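Local coordinates for protein RavA (Legionella pneumophila str. Paris, PDB 6WO6) that is a Legionella effector of undefined biochemical activity, an elongated all-helical protein probably delivered into host cells during infection, at residues K89-L94 and I124-N129; E114-F119 and N155-Q160; R47-C52 and S79-A84. The protein carries 2 engineered substitutions. All blocks are in the same frame, centred on the assembly; numbering follows the deposited sequence.

Contact 1 (K89-L94 and I124-N129); sequences KRIISL and IDVLTN
Ile91 lays its CG2 methyl between two residues of the facing helix, Val126 and Leu127, and this one methyl makes both of the closer touches. Ile91 CG2 lies 3.7 Å from Val126 CG1, and it is 3.8 Å from Leu127 CD2. The methyl gets there because it stands anti to the backbone N of Ile91, while the longer CG1 branch swings beside that nitrogen (chi1 -72°) and carries CD1 on to another neighbour, Phe116. Val126 answers in kind: its CB leaves the backbone toward the 89-94 segment, and CG1, the branch anti to the backbone N (chi1 174°), makes the touch. The two branched side chains approach each other at a slant, whereas Leu127 meets Ile91 at about a right angle, reaching across with the end of its chain. A looser touch comes from Ile92, whose CG1 lies 4.3 Å from Val126 CG1, so that Val126 is met by two successive residues.

No hydrogen bond spans the contact. Where helix 120-127 gives out, Thr128 turns its OG1 back to Ile124 O, a bond of 3.0 Å with the donor tilted 32° from the carbonyl plane.

The apolar seam joins the C-terminal part of helix 77-92 to that of helix 120-127. Phe116 of helix 115-118 closes on Ile91, Leu50 of helix 38-51 on Val126, and Ile134 of helix 131-141 on Leu127, which places the pair in the interior of a helical bundle.

Contact 2 (E114-F119 and N155-Q160); sequences ELFNNF and NNIFPQ
A one-turn helix, 115-118, meets the C-terminal end of helix 147-157 and the turn after it, with Phe116 and Ile157 nearest in register, their CA atoms 7.0 Å apart. The junction lies within an all-alpha fold and is built at a helix C-terminus: helix 147-157 ends at Ile157, and Phe158 is the first residue to depart from helical backbone angles (phi -118°, psi 67°).

Across this junction the contact is wholly apolar and rests on three side chains. Phe116 aims its CB at the other segment and touches with two separate atoms. The CB itself packs on Ile157, while the ring, turned beside the backbone N (chi1 -71°), advances its CD2 to within 3.9 Å of Phe158 CZ. The two phenyl groups approach obliquely, through one ring carbon each. Ile157 CG2 serves both residues: besides meeting Phe116 CB it lies over the centre of one face of the Phe158 ring, 3.7 Å above the plane, a CH-pi-like placement between sequence neighbours.

Beyond the pair, Phe116 stacks with Phe111 and leans on Val87 of helix 77-92; Phe158 rests on Ala123, Ile124 and Leu127 of helix 120-127. Phe116 touches Ala123 as well, so both aromatic residues share it. At the closest point of the contact, Phe116 CB stands 3.7 Å from Ile157 CG2.

Contact 3 (R47-C52 and S79-A84); sequences RLVLEC and SFLFQA
Leu48 and Leu81 interlock through their methyls at about a right angle, Leu48 CD2 lying 3.6 Å from Leu81 CD1. CG is anti to the backbone N in both leucines (chi1 -178° and -166°), which brings their methyl ends together. Val49 takes the other half of the interface and straddles Ala84: its CG2 sits 3.7 Å from Ala84 CB, while Val49 CG1 lies 3.6 Å from the carbonyl Ala84 O. Val49 CA and Ala84 CA come within 6.3 Å, consistent with the small side chain of Ala84.

Further out, Phe60 of helix 54-66 covers Leu48 and Val49, and Ile64 of the same helix backs Leu81. Leu122 and Phe119 also touch Ala84. The end of helix 38-51 is also tied by hydrogen bonds, since Lys88 NZ, from helix 77-92, binds both Val49 O and Cys52 O.

The short axes of 47-51 and 79-84 run in the same general sense, 9.6 Å apart at closest approach and crossing at -36°. With helix 54-66 connecting them in sequence and packing on both, the arrangement is that of a small three-helix unit in an all-alpha bundle.

In the fold
The three contacts lie in the N-terminal half of the elongated chain. Contact 3 comes first along the sequence and closes before contact 1 opens; contacts 1 and 2 then alternate their segments. Helix 77-92 is common to contacts 3 and 1, giving its earlier turns to one and its last to the other. Centres of contacts 1 and 2, like those of 1 and 3, are about 13 Å apart, against about 17 Å for 2 and 3. The contacts also touch one another: Leu50 packs on Asp125, and Phe119 and Leu115 on Gln83. These mutual touches are consistent with the three contacts belonging to one compact helical unit at this end of the protein.

Contact 1 (K89-L94 and I124-N129)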
loop_
_atom_site.group_PDB
_atom_site.type_symbol
_atom_site.label_atom_id
_atom_site.label_comp_id
_atom_site.label_asym_id
_atom_site.label_seq_id
_atom_site.Cartn_x
_atom_site.Cartn_y
_atom_site.Cartn_z
ATOM N N LYS A 89 7.269 21.856 3.057
ATOM C CA LYS A 89 8.375 21.018 3.504
ATOM C C LYS A 89 7.874 19.881 4.384
ATOM O O LYS A 89 8.262 18.720 4.200
ATOM C CB LYS A 89 9.405 21.870 4.251
ATOM C CG LYS A 89 10.603 21.098 4.780
ATOM C CD LYS A 89 11.404 20.491 3.640
ATOM C CE LYS A 89 11.651 19.006 3.862
ATOM N NZ LYS A 89 12.057 18.320 2.602
ATOM N N ARG A 90 6.995 20.193 5.341
ATOM C CA ARG A 90 6.499 19.161 6.241
ATOM C C ARG A 90 5.612 18.156 5.520
ATOM O O ARG A 90 5.592 16.978 5.892
ATOM C CB ARG A 90 5.748 19.796 7.410
ATOM C CG ARG A 90 6.641 20.602 8.332
ATOM C CD ARG A 90 5.860 21.203 9.482
ATOM N NE ARG A 90 6.695 22.093 10.282
ATOM C CZ ARG A 90 6.271 22.750 11.355
ATOM N NH1 ARG A 90 5.017 22.619 11.762
ATOM N NH2 ARG A 90 7.103 23.539 12.022
ATOM N N ILE A 91 4.877 18.585 4.489
ATOM C CA ILE A 91 4.068 17.621 3.751
ATOM C C ILE A 91 4.947 16.742 2.865
ATOM O O ILE A 91 4.774 15.519 2.819
ATOM C CB ILE A 91 2.977 18.338 2.940
ATOM C CG1 ILE A 91 1.893 18.870 3.878
ATOM C CG2 ILE A 91 2.376 17.397 1.903
ATOM C CD1 ILE A 91 0.830 19.692 3.181
ATOM N N ILE A 92 5.909 17.341 2.160
ATOM C CA ILE A 92 6.719 16.580 1.214
ATOM C C ILE A 92 7.694 15.656 1.936
ATOM O O ILE A 92 8.045 14.588 1.418
ATOM C CB ILE A 92 7.428 17.551 0.247
ATOM C CG1 ILE A 92 6.512 17.872 -0.936
ATOM C CG2 ILE A 92 8.767 17.005 -0.230
ATOM C CD1 ILE A 92 5.973 16.644 -1.639
ATOM N N SER A 93 8.117 16.014 3.152
ATOM C CA SER A 93 9.002 15.137 3.908
ATOM C C SER A 93 8.335 13.827 4.308
ATOM O O SER A 93 9.025 12.929 4.800
ATOM C CB SER A 93 9.522 15.858 5.154
ATOM O OG SER A 93 8.459 16.223 6.015
ATOM N N LEU A 94 7.018 13.699 4.119
ATOM C CA LEU A 94 6.380 12.397 4.271
ATOM C C LEU A 94 6.867 11.418 3.212
ATOM O O LEU A 94 6.956 10.213 3.475
ATOM C CB LEU A 94 4.859 12.538 4.199
ATOM C CG LEU A 94 4.162 13.363 5.282
ATOM C CD1 LEU A 94 2.686 13.530 4.959
ATOM C CD2 LEU A 94 4.337 12.725 6.649
ATOM N N ILE A 124 -3.777 21.419 0.476
ATOM C CA ILE A 124 -4.490 20.570 -0.475
ATOM C C ILE A 124 -3.814 20.604 -1.839
ATOM O O ILE A 124 -3.770 19.591 -2.550
ATOM C CB ILE A 124 -5.968 20.993 -0.561
ATOM C CG1 ILE A 124 -6.631 20.897 0.811
ATOM C CG2 ILE A 124 -6.709 20.141 -1.576
ATOM C CD1 ILE A 124 -6.579 19.512 1.417
ATOM N N ASP A 125 -3.270 21.761 -2.228
ATOM C CA ASP A 125 -2.600 21.860 -3.524
ATOM C C ASP A 125 -1.290 21.079 -3.537
ATOM O O ASP A 125 -0.933 20.473 -4.553
ATOM C CB ASP A 125 -2.357 23.325 -3.882
ATOM C CG ASP A 125 -3.643 24.068 -4.185
ATOM O OD1 ASP A 125 -4.604 23.416 -4.644
ATOM O OD2 ASP A 125 -3.697 25.298 -3.964
ATOM N N VAL A 126 -0.558 21.087 -2.421
ATOM C CA VAL A 126 0.650 20.271 -2.327
ATOM C C VAL A 126 0.290 18.789 -2.326
ATOM O O VAL A 126 0.997 17.961 -2.916
ATOM C CB VAL A 126 1.469 20.659 -1.081
ATOM C CG1 VAL A 126 2.650 19.720 -0.900
ATOM C CG2 VAL A 126 1.961 22.087 -1.199
ATOM N N LEU A 127 -0.822 18.433 -1.678
ATOM C CA LEU A 127 -1.245 17.039 -1.638
ATOM C C LEU A 127 -1.742 16.552 -2.992
ATOM O O LEU A 127 -1.718 15.345 -3.257
ATOM C CB LEU A 127 -2.337 16.853 -0.587
ATOM C CG LEU A 127 -1.892 16.927 0.872
ATOM C CD1 LEU A 127 -3.091 16.951 1.803
ATOM C CD2 LEU A 127 -0.985 15.757 1.205
ATOM N N THR A 128 -2.195 17.463 -3.852
ATOM C CA THR A 128 -2.785 17.070 -5.125
ATOM C C THR A 128 -1.797 16.259 -5.956
ATOM O O THR A 128 -0.649 16.670 -6.152
ATOM C CB THR A 128 -3.248 18.311 -5.891
ATOM O OG1 THR A 128 -4.470 18.790 -5.315
ATOM C CG2 THR A 128 -3.481 17.992 -7.359
ATOM N N ASN A 129 -2.254 15.098 -6.431
ATOM C CA ASN A 129 -1.490 14.114 -7.195
ATOM C C ASN A 129 -0.431 13.403 -6.361
ATOM O O ASN A 129 0.423 12.704 -6.923
ATOM C CB ASN A 129 -0.835 14.726 -8.441
ATOM C CG ASN A 129 -1.851 15.127 -9.491
ATOM O OD1 ASN A 129 -2.968 14.611 -9.516
ATOM N ND2 ASN A 129 -1.468 16.050 -10.366
#

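Contact 2 (E114-F119 and N155-Q160)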
loop_
_atom_site.group_PDB
_atom_site.type_symbol
_atom_site.label_atom_id
_atom_site.label_comp_id
_atom_site.label_asym_id
_atom_site.label_seq_id
_atom_site.Cartn_x
_atom_site.Cartn_y
_atom_site.Cartn_z
ATOM N N GLU A 114 -3.369 25.554 13.304
ATOM C CA GLU A 114 -3.589 26.841 12.654
ATOM C C GLU A 114 -2.665 27.055 11.461
ATOM O O GLU A 114 -3.029 27.781 10.532
ATOM C CB GLU A 114 -3.436 27.986 13.661
ATOM C CG GLU A 114 -2.016 28.247 14.131
ATOM C CD GLU A 114 -1.909 29.502 14.975
ATOM O OE1 GLU A 114 -2.946 30.167 15.186
ATOM O OE2 GLU A 114 -0.788 29.824 15.423
ATOM N N LEU A 115 -1.481 26.437 11.455
ATOM C CA LEU A 115 -0.614 26.540 10.284
ATOM C C LEU A 115 -1.275 25.907 9.064
ATOM O O LEU A 115 -1.299 26.500 7.978
ATOM C CB LEU A 115 0.741 25.886 10.563
ATOM C CG LEU A 115 1.705 25.841 9.374
ATOM C CD1 LEU A 115 1.996 27.245 8.874
ATOM C CD2 LEU A 115 2.995 25.120 9.732
ATOM N N PHE A 116 -1.825 24.702 9.227
ATOM C CA PHE A 116 -2.540 24.025 8.153
ATOM C C PHE A 116 -4.005 24.433 8.069
ATOM O O PHE A 116 -4.729 23.917 7.211
ATOM C CB PHE A 116 -2.421 22.507 8.320
ATOM C CG PHE A 116 -1.047 21.975 8.023
ATOM C CD1 PHE A 116 -0.060 21.996 8.992
ATOM C CD2 PHE A 116 -0.740 21.466 6.773
ATOM C CE1 PHE A 116 1.206 21.516 8.721
ATOM C CE2 PHE A 116 0.524 20.984 6.498
ATOM C CZ PHE A 116 1.498 21.010 7.474
ATOM N N ASN A 117 -4.459 25.336 8.936
ATOM C CA ASN A 117 -5.784 25.928 8.820
ATOM C C ASN A 117 -5.753 27.220 8.012
ATOM O O ASN A 117 -6.654 27.469 7.204
ATOM C CB ASN A 117 -6.364 26.189 10.213
ATOM C CG ASN A 117 -7.795 26.690 10.167
ATOM O OD1 ASN A 117 -8.576 26.298 9.299
ATOM N ND2 ASN A 117 -8.145 27.563 11.106
ATOM N N ASN A 118 -4.723 28.045 8.218
ATOM C CA ASN A 118 -4.558 29.250 7.414
ATOM C C ASN A 118 -4.142 28.906 5.990
ATOM O O ASN A 118 -4.657 29.488 5.027
ATOM C CB ASN A 118 -3.525 30.176 8.061
ATOM C CG ASN A 118 -3.977 30.706 9.408
ATOM O OD1 ASN A 118 -5.136 31.082 9.585
ATOM N ND2 ASN A 118 -3.060 30.738 10.370
ATOM N N PHE A 119 -3.213 27.964 5.837
ATOM C CA PHE A 119 -2.711 27.538 4.533
ATOM C C PHE A 119 -3.337 26.225 4.090
ATOM O O PHE A 119 -2.652 25.352 3.547
ATOM C CB PHE A 119 -1.189 27.420 4.567
ATOM C CG PHE A 119 -0.480 28.724 4.800
ATOM C CD1 PHE A 119 -0.265 29.193 6.086
ATOM C CD2 PHE A 119 -0.016 29.476 3.731
ATOM C CE1 PHE A 119 0.390 30.392 6.303
ATOM C CE2 PHE A 119 0.644 30.677 3.942
ATOM C CZ PHE A 119 0.847 31.135 5.229
ATOM N N ASN A 155 -7.935 13.195 9.679
ATOM C CA ASN A 155 -9.314 13.625 9.504
ATOM C C ASN A 155 -9.591 14.960 10.184
ATOM O O ASN A 155 -10.508 15.676 9.765
ATOM C CB ASN A 155 -10.267 12.549 10.023
ATOM C CG ASN A 155 -10.266 11.304 9.151
ATOM O OD1 ASN A 155 -10.488 11.380 7.941
ATOM N ND2 ASN A 155 -10.002 10.153 9.760
ATOM N N ASN A 156 -8.811 15.320 11.209
ATOM C CA ASN A 156 -9.041 16.587 11.890
ATOM C C ASN A 156 -8.457 17.758 11.116
ATOM O O ASN A 156 -9.026 18.854 11.139
ATOM C CB ASN A 156 -8.452 16.546 13.302
ATOM C CG ASN A 156 -9.179 15.573 14.209
ATOM O OD1 ASN A 156 -10.354 15.268 13.999
ATOM N ND2 ASN A 156 -8.484 15.081 15.230
ATOM N N ILE A 157 -7.344 17.544 10.420
ATOM C CA ILE A 157 -6.659 18.630 9.726
ATOM C C ILE A 157 -7.131 18.761 8.284
ATOM O O ILE A 157 -7.275 19.873 7.773
ATOM C CB ILE A 157 -5.137 18.418 9.811
ATOM C CG1 ILE A 157 -4.669 18.577 11.260
ATOM C CG2 ILE A 157 -4.406 19.386 8.892
ATOM C CD1 ILE A 157 -3.190 18.359 11.460
ATOM N N PHE A 158 -7.391 17.640 7.611
ATOM C CA PHE A 158 -7.848 17.628 6.222
ATOM C C PHE A 158 -9.231 16.988 6.150
ATOM O O PHE A 158 -9.399 15.909 5.566
ATOM C CB PHE A 158 -6.858 16.890 5.325
ATOM C CG PHE A 158 -5.449 17.399 5.429
ATOM C CD1 PHE A 158 -5.129 18.681 5.011
ATOM C CD2 PHE A 158 -4.443 16.596 5.938
ATOM C CE1 PHE A 158 -3.833 19.153 5.107
ATOM C CE2 PHE A 158 -3.143 17.063 6.036
ATOM C CZ PHE A 158 -2.838 18.343 5.618
ATOM N N PRO A 159 -10.249 17.639 6.713
ATOM C CA PRO A 159 -11.566 16.999 6.811
ATOM C C PRO A 159 -12.257 16.937 5.456
ATOM O O PRO A 159 -12.295 17.924 4.715
ATOM C CB PRO A 159 -12.322 17.902 7.790
ATOM C CG PRO A 159 -11.715 19.245 7.575
ATOM C CD PRO A 159 -10.268 19.020 7.224
ATOM N N GLN A 160 -12.806 15.760 5.144
ATOM C CA GLN A 160 -13.532 15.513 3.899
ATOM C C GLN A 160 -12.657 15.811 2.683
ATOM O O GLN A 160 -13.068 16.497 1.747
ATOM C CB GLN A 160 -14.834 16.316 3.849
ATOM C CG GLN A 160 -15.768 16.061 5.023
ATOM C CD GLN A 160 -16.274 14.634 5.067
ATOM O OE1 GLN A 160 -16.291 13.938 4.054
ATOM N NE2 GLN A 160 -16.693 14.191 6.245
#

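Contact 3 (R47-C52 and S79-A84)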
loop_
_atom_site.group_PDB
_atom_site.type_symbol
_atom_site.label_atom_id
_atom_site.label_comp_id
_atom_site.label_asym_id
_atom_site.label_seq_id
_atom_site.Cartn_x
_atom_site.Cartn_y
_atom_site.Cartn_z
ATOM N N ARG A 47 1.535 30.402 -4.117
ATOM C CA ARG A 47 1.935 30.072 -5.483
ATOM C C ARG A 47 3.452 29.954 -5.601
ATOM O O ARG A 47 3.970 29.022 -6.235
ATOM C CB ARG A 47 1.402 31.123 -6.454
ATOM C CG ARG A 47 -0.113 31.235 -6.484
ATOM C CD ARG A 47 -0.529 32.411 -7.340
ATOM N NE ARG A 47 0.099 32.354 -8.656
ATOM C CZ ARG A 47 0.377 33.422 -9.396
ATOM N NH1 ARG A 47 0.095 34.636 -8.945
ATOM N NH2 ARG A 47 0.949 33.275 -10.582
ATOM N N LEU A 48 4.173 30.897 -4.991
ATOM C CA LEU A 48 5.629 30.880 -4.994
ATOM C C LEU A 48 6.169 29.566 -4.444
ATOM O O LEU A 48 7.131 29.004 -4.980
ATOM C CB LEU A 48 6.129 32.077 -4.179
ATOM C CG LEU A 48 7.602 32.433 -3.992
ATOM C CD1 LEU A 48 8.348 32.330 -5.288
ATOM C CD2 LEU A 48 7.704 33.852 -3.446
ATOM N N VAL A 49 5.545 29.048 -3.385
ATOM C CA VAL A 49 6.021 27.801 -2.794
ATOM C C VAL A 49 5.573 26.592 -3.615
ATOM O O VAL A 49 6.302 25.596 -3.709
ATOM C CB VAL A 49 5.560 27.719 -1.325
ATOM C CG1 VAL A 49 5.252 26.295 -0.919
ATOM C CG2 VAL A 49 6.627 28.298 -0.415
ATOM N N LEU A 50 4.393 26.660 -4.237
ATOM C CA LEU A 50 3.931 25.558 -5.076
ATOM C C LEU A 50 4.864 25.341 -6.258
ATOM O O LEU A 50 5.287 24.210 -6.529
ATOM C CB LEU A 50 2.508 25.827 -5.565
ATOM C CG LEU A 50 1.375 25.357 -4.655
ATOM C CD1 LEU A 50 0.076 26.060 -5.008
ATOM C CD2 LEU A 50 1.210 23.851 -4.763
ATOM N N GLU A 51 5.211 26.417 -6.969
ATOM C CA GLU A 51 6.012 26.265 -8.180
ATOM C C GLU A 51 7.450 25.843 -7.910
ATOM O O GLU A 51 8.147 25.459 -8.856
ATOM C CB GLU A 51 6.007 27.562 -8.982
ATOM C CG GLU A 51 4.654 27.921 -9.557
ATOM C CD GLU A 51 4.739 29.079 -10.523
ATOM O OE1 GLU A 51 3.718 29.387 -11.175
ATOM O OE2 GLU A 51 5.833 29.676 -10.631
ATOM N N CYS A 52 7.911 25.898 -6.666
ATOM C CA CYS A 52 9.284 25.522 -6.352
ATOM C C CYS A 52 9.436 24.006 -6.390
ATOM O O CYS A 52 8.765 23.309 -5.622
ATOM C CB CYS A 52 9.675 26.050 -4.982
ATOM S SG CYS A 52 11.273 25.468 -4.398
ATOM N N SER A 79 6.943 36.500 6.651
ATOM C CA SER A 79 6.210 35.589 7.526
ATOM C C SER A 79 5.352 34.623 6.716
ATOM O O SER A 79 5.383 33.403 6.937
ATOM C CB SER A 79 5.351 36.394 8.502
ATOM O OG SER A 79 4.599 35.547 9.351
ATOM N N PHE A 80 4.578 35.158 5.766
ATOM C CA PHE A 80 3.752 34.317 4.907
ATOM C C PHE A 80 4.601 33.329 4.117
ATOM O O PHE A 80 4.268 32.139 4.032
ATOM C CB PHE A 80 2.929 35.187 3.955
ATOM C CG PHE A 80 1.826 35.951 4.624
ATOM C CD1 PHE A 80 2.068 37.193 5.192
ATOM C CD2 PHE A 80 0.543 35.434 4.679
ATOM C CE1 PHE A 80 1.050 37.902 5.807
ATOM C CE2 PHE A 80 -0.479 36.137 5.292
ATOM C CZ PHE A 80 -0.225 37.374 5.856
ATOM N N LEU A 81 5.705 33.805 3.532
ATOM C CA LEU A 81 6.531 32.925 2.711
ATOM C C LEU A 81 7.150 31.808 3.542
ATOM O O LEU A 81 7.203 30.652 3.100
ATOM C CB LEU A 81 7.615 33.732 1.996
ATOM C CG LEU A 81 8.312 32.967 0.869
ATOM C CD1 LEU A 81 7.287 32.507 -0.152
ATOM C CD2 LEU A 81 9.393 33.810 0.209
ATOM N N PHE A 82 7.610 32.124 4.756
ATOM C CA PHE A 82 8.213 31.094 5.593
ATOM C C PHE A 82 7.177 30.075 6.048
ATOM O O PHE A 82 7.454 28.870 6.067
ATOM C CB PHE A 82 8.914 31.720 6.797
ATOM C CG PHE A 82 9.783 30.756 7.550
ATOM C CD1 PHE A 82 10.996 30.343 7.021
ATOM C CD2 PHE A 82 9.386 30.257 8.779
ATOM C CE1 PHE A 82 11.801 29.451 7.704
ATOM C CE2 PHE A 82 10.187 29.365 9.469
ATOM C CZ PHE A 82 11.396 28.961 8.931
ATOM N N GLN A 83 5.972 30.532 6.409
ATOM C CA GLN A 83 4.926 29.588 6.794
ATOM C C GLN A 83 4.543 28.680 5.628
ATOM O O GLN A 83 4.301 27.479 5.816
ATOM C CB GLN A 83 3.707 30.341 7.324
ATOM C CG GLN A 83 3.910 30.959 8.699
ATOM C CD GLN A 83 2.713 31.775 9.158
ATOM O OE1 GLN A 83 1.893 31.307 9.948
ATOM N NE2 GLN A 83 2.611 33.004 8.665
ATOM N N ALA A 84 4.491 29.232 4.411
ATOM C CA ALA A 84 4.169 28.414 3.245
ATOM C C ALA A 84 5.256 27.377 2.980
ATOM O O ALA A 84 4.954 26.207 2.686
ATOM C CB ALA A 84 3.964 29.306 2.022
#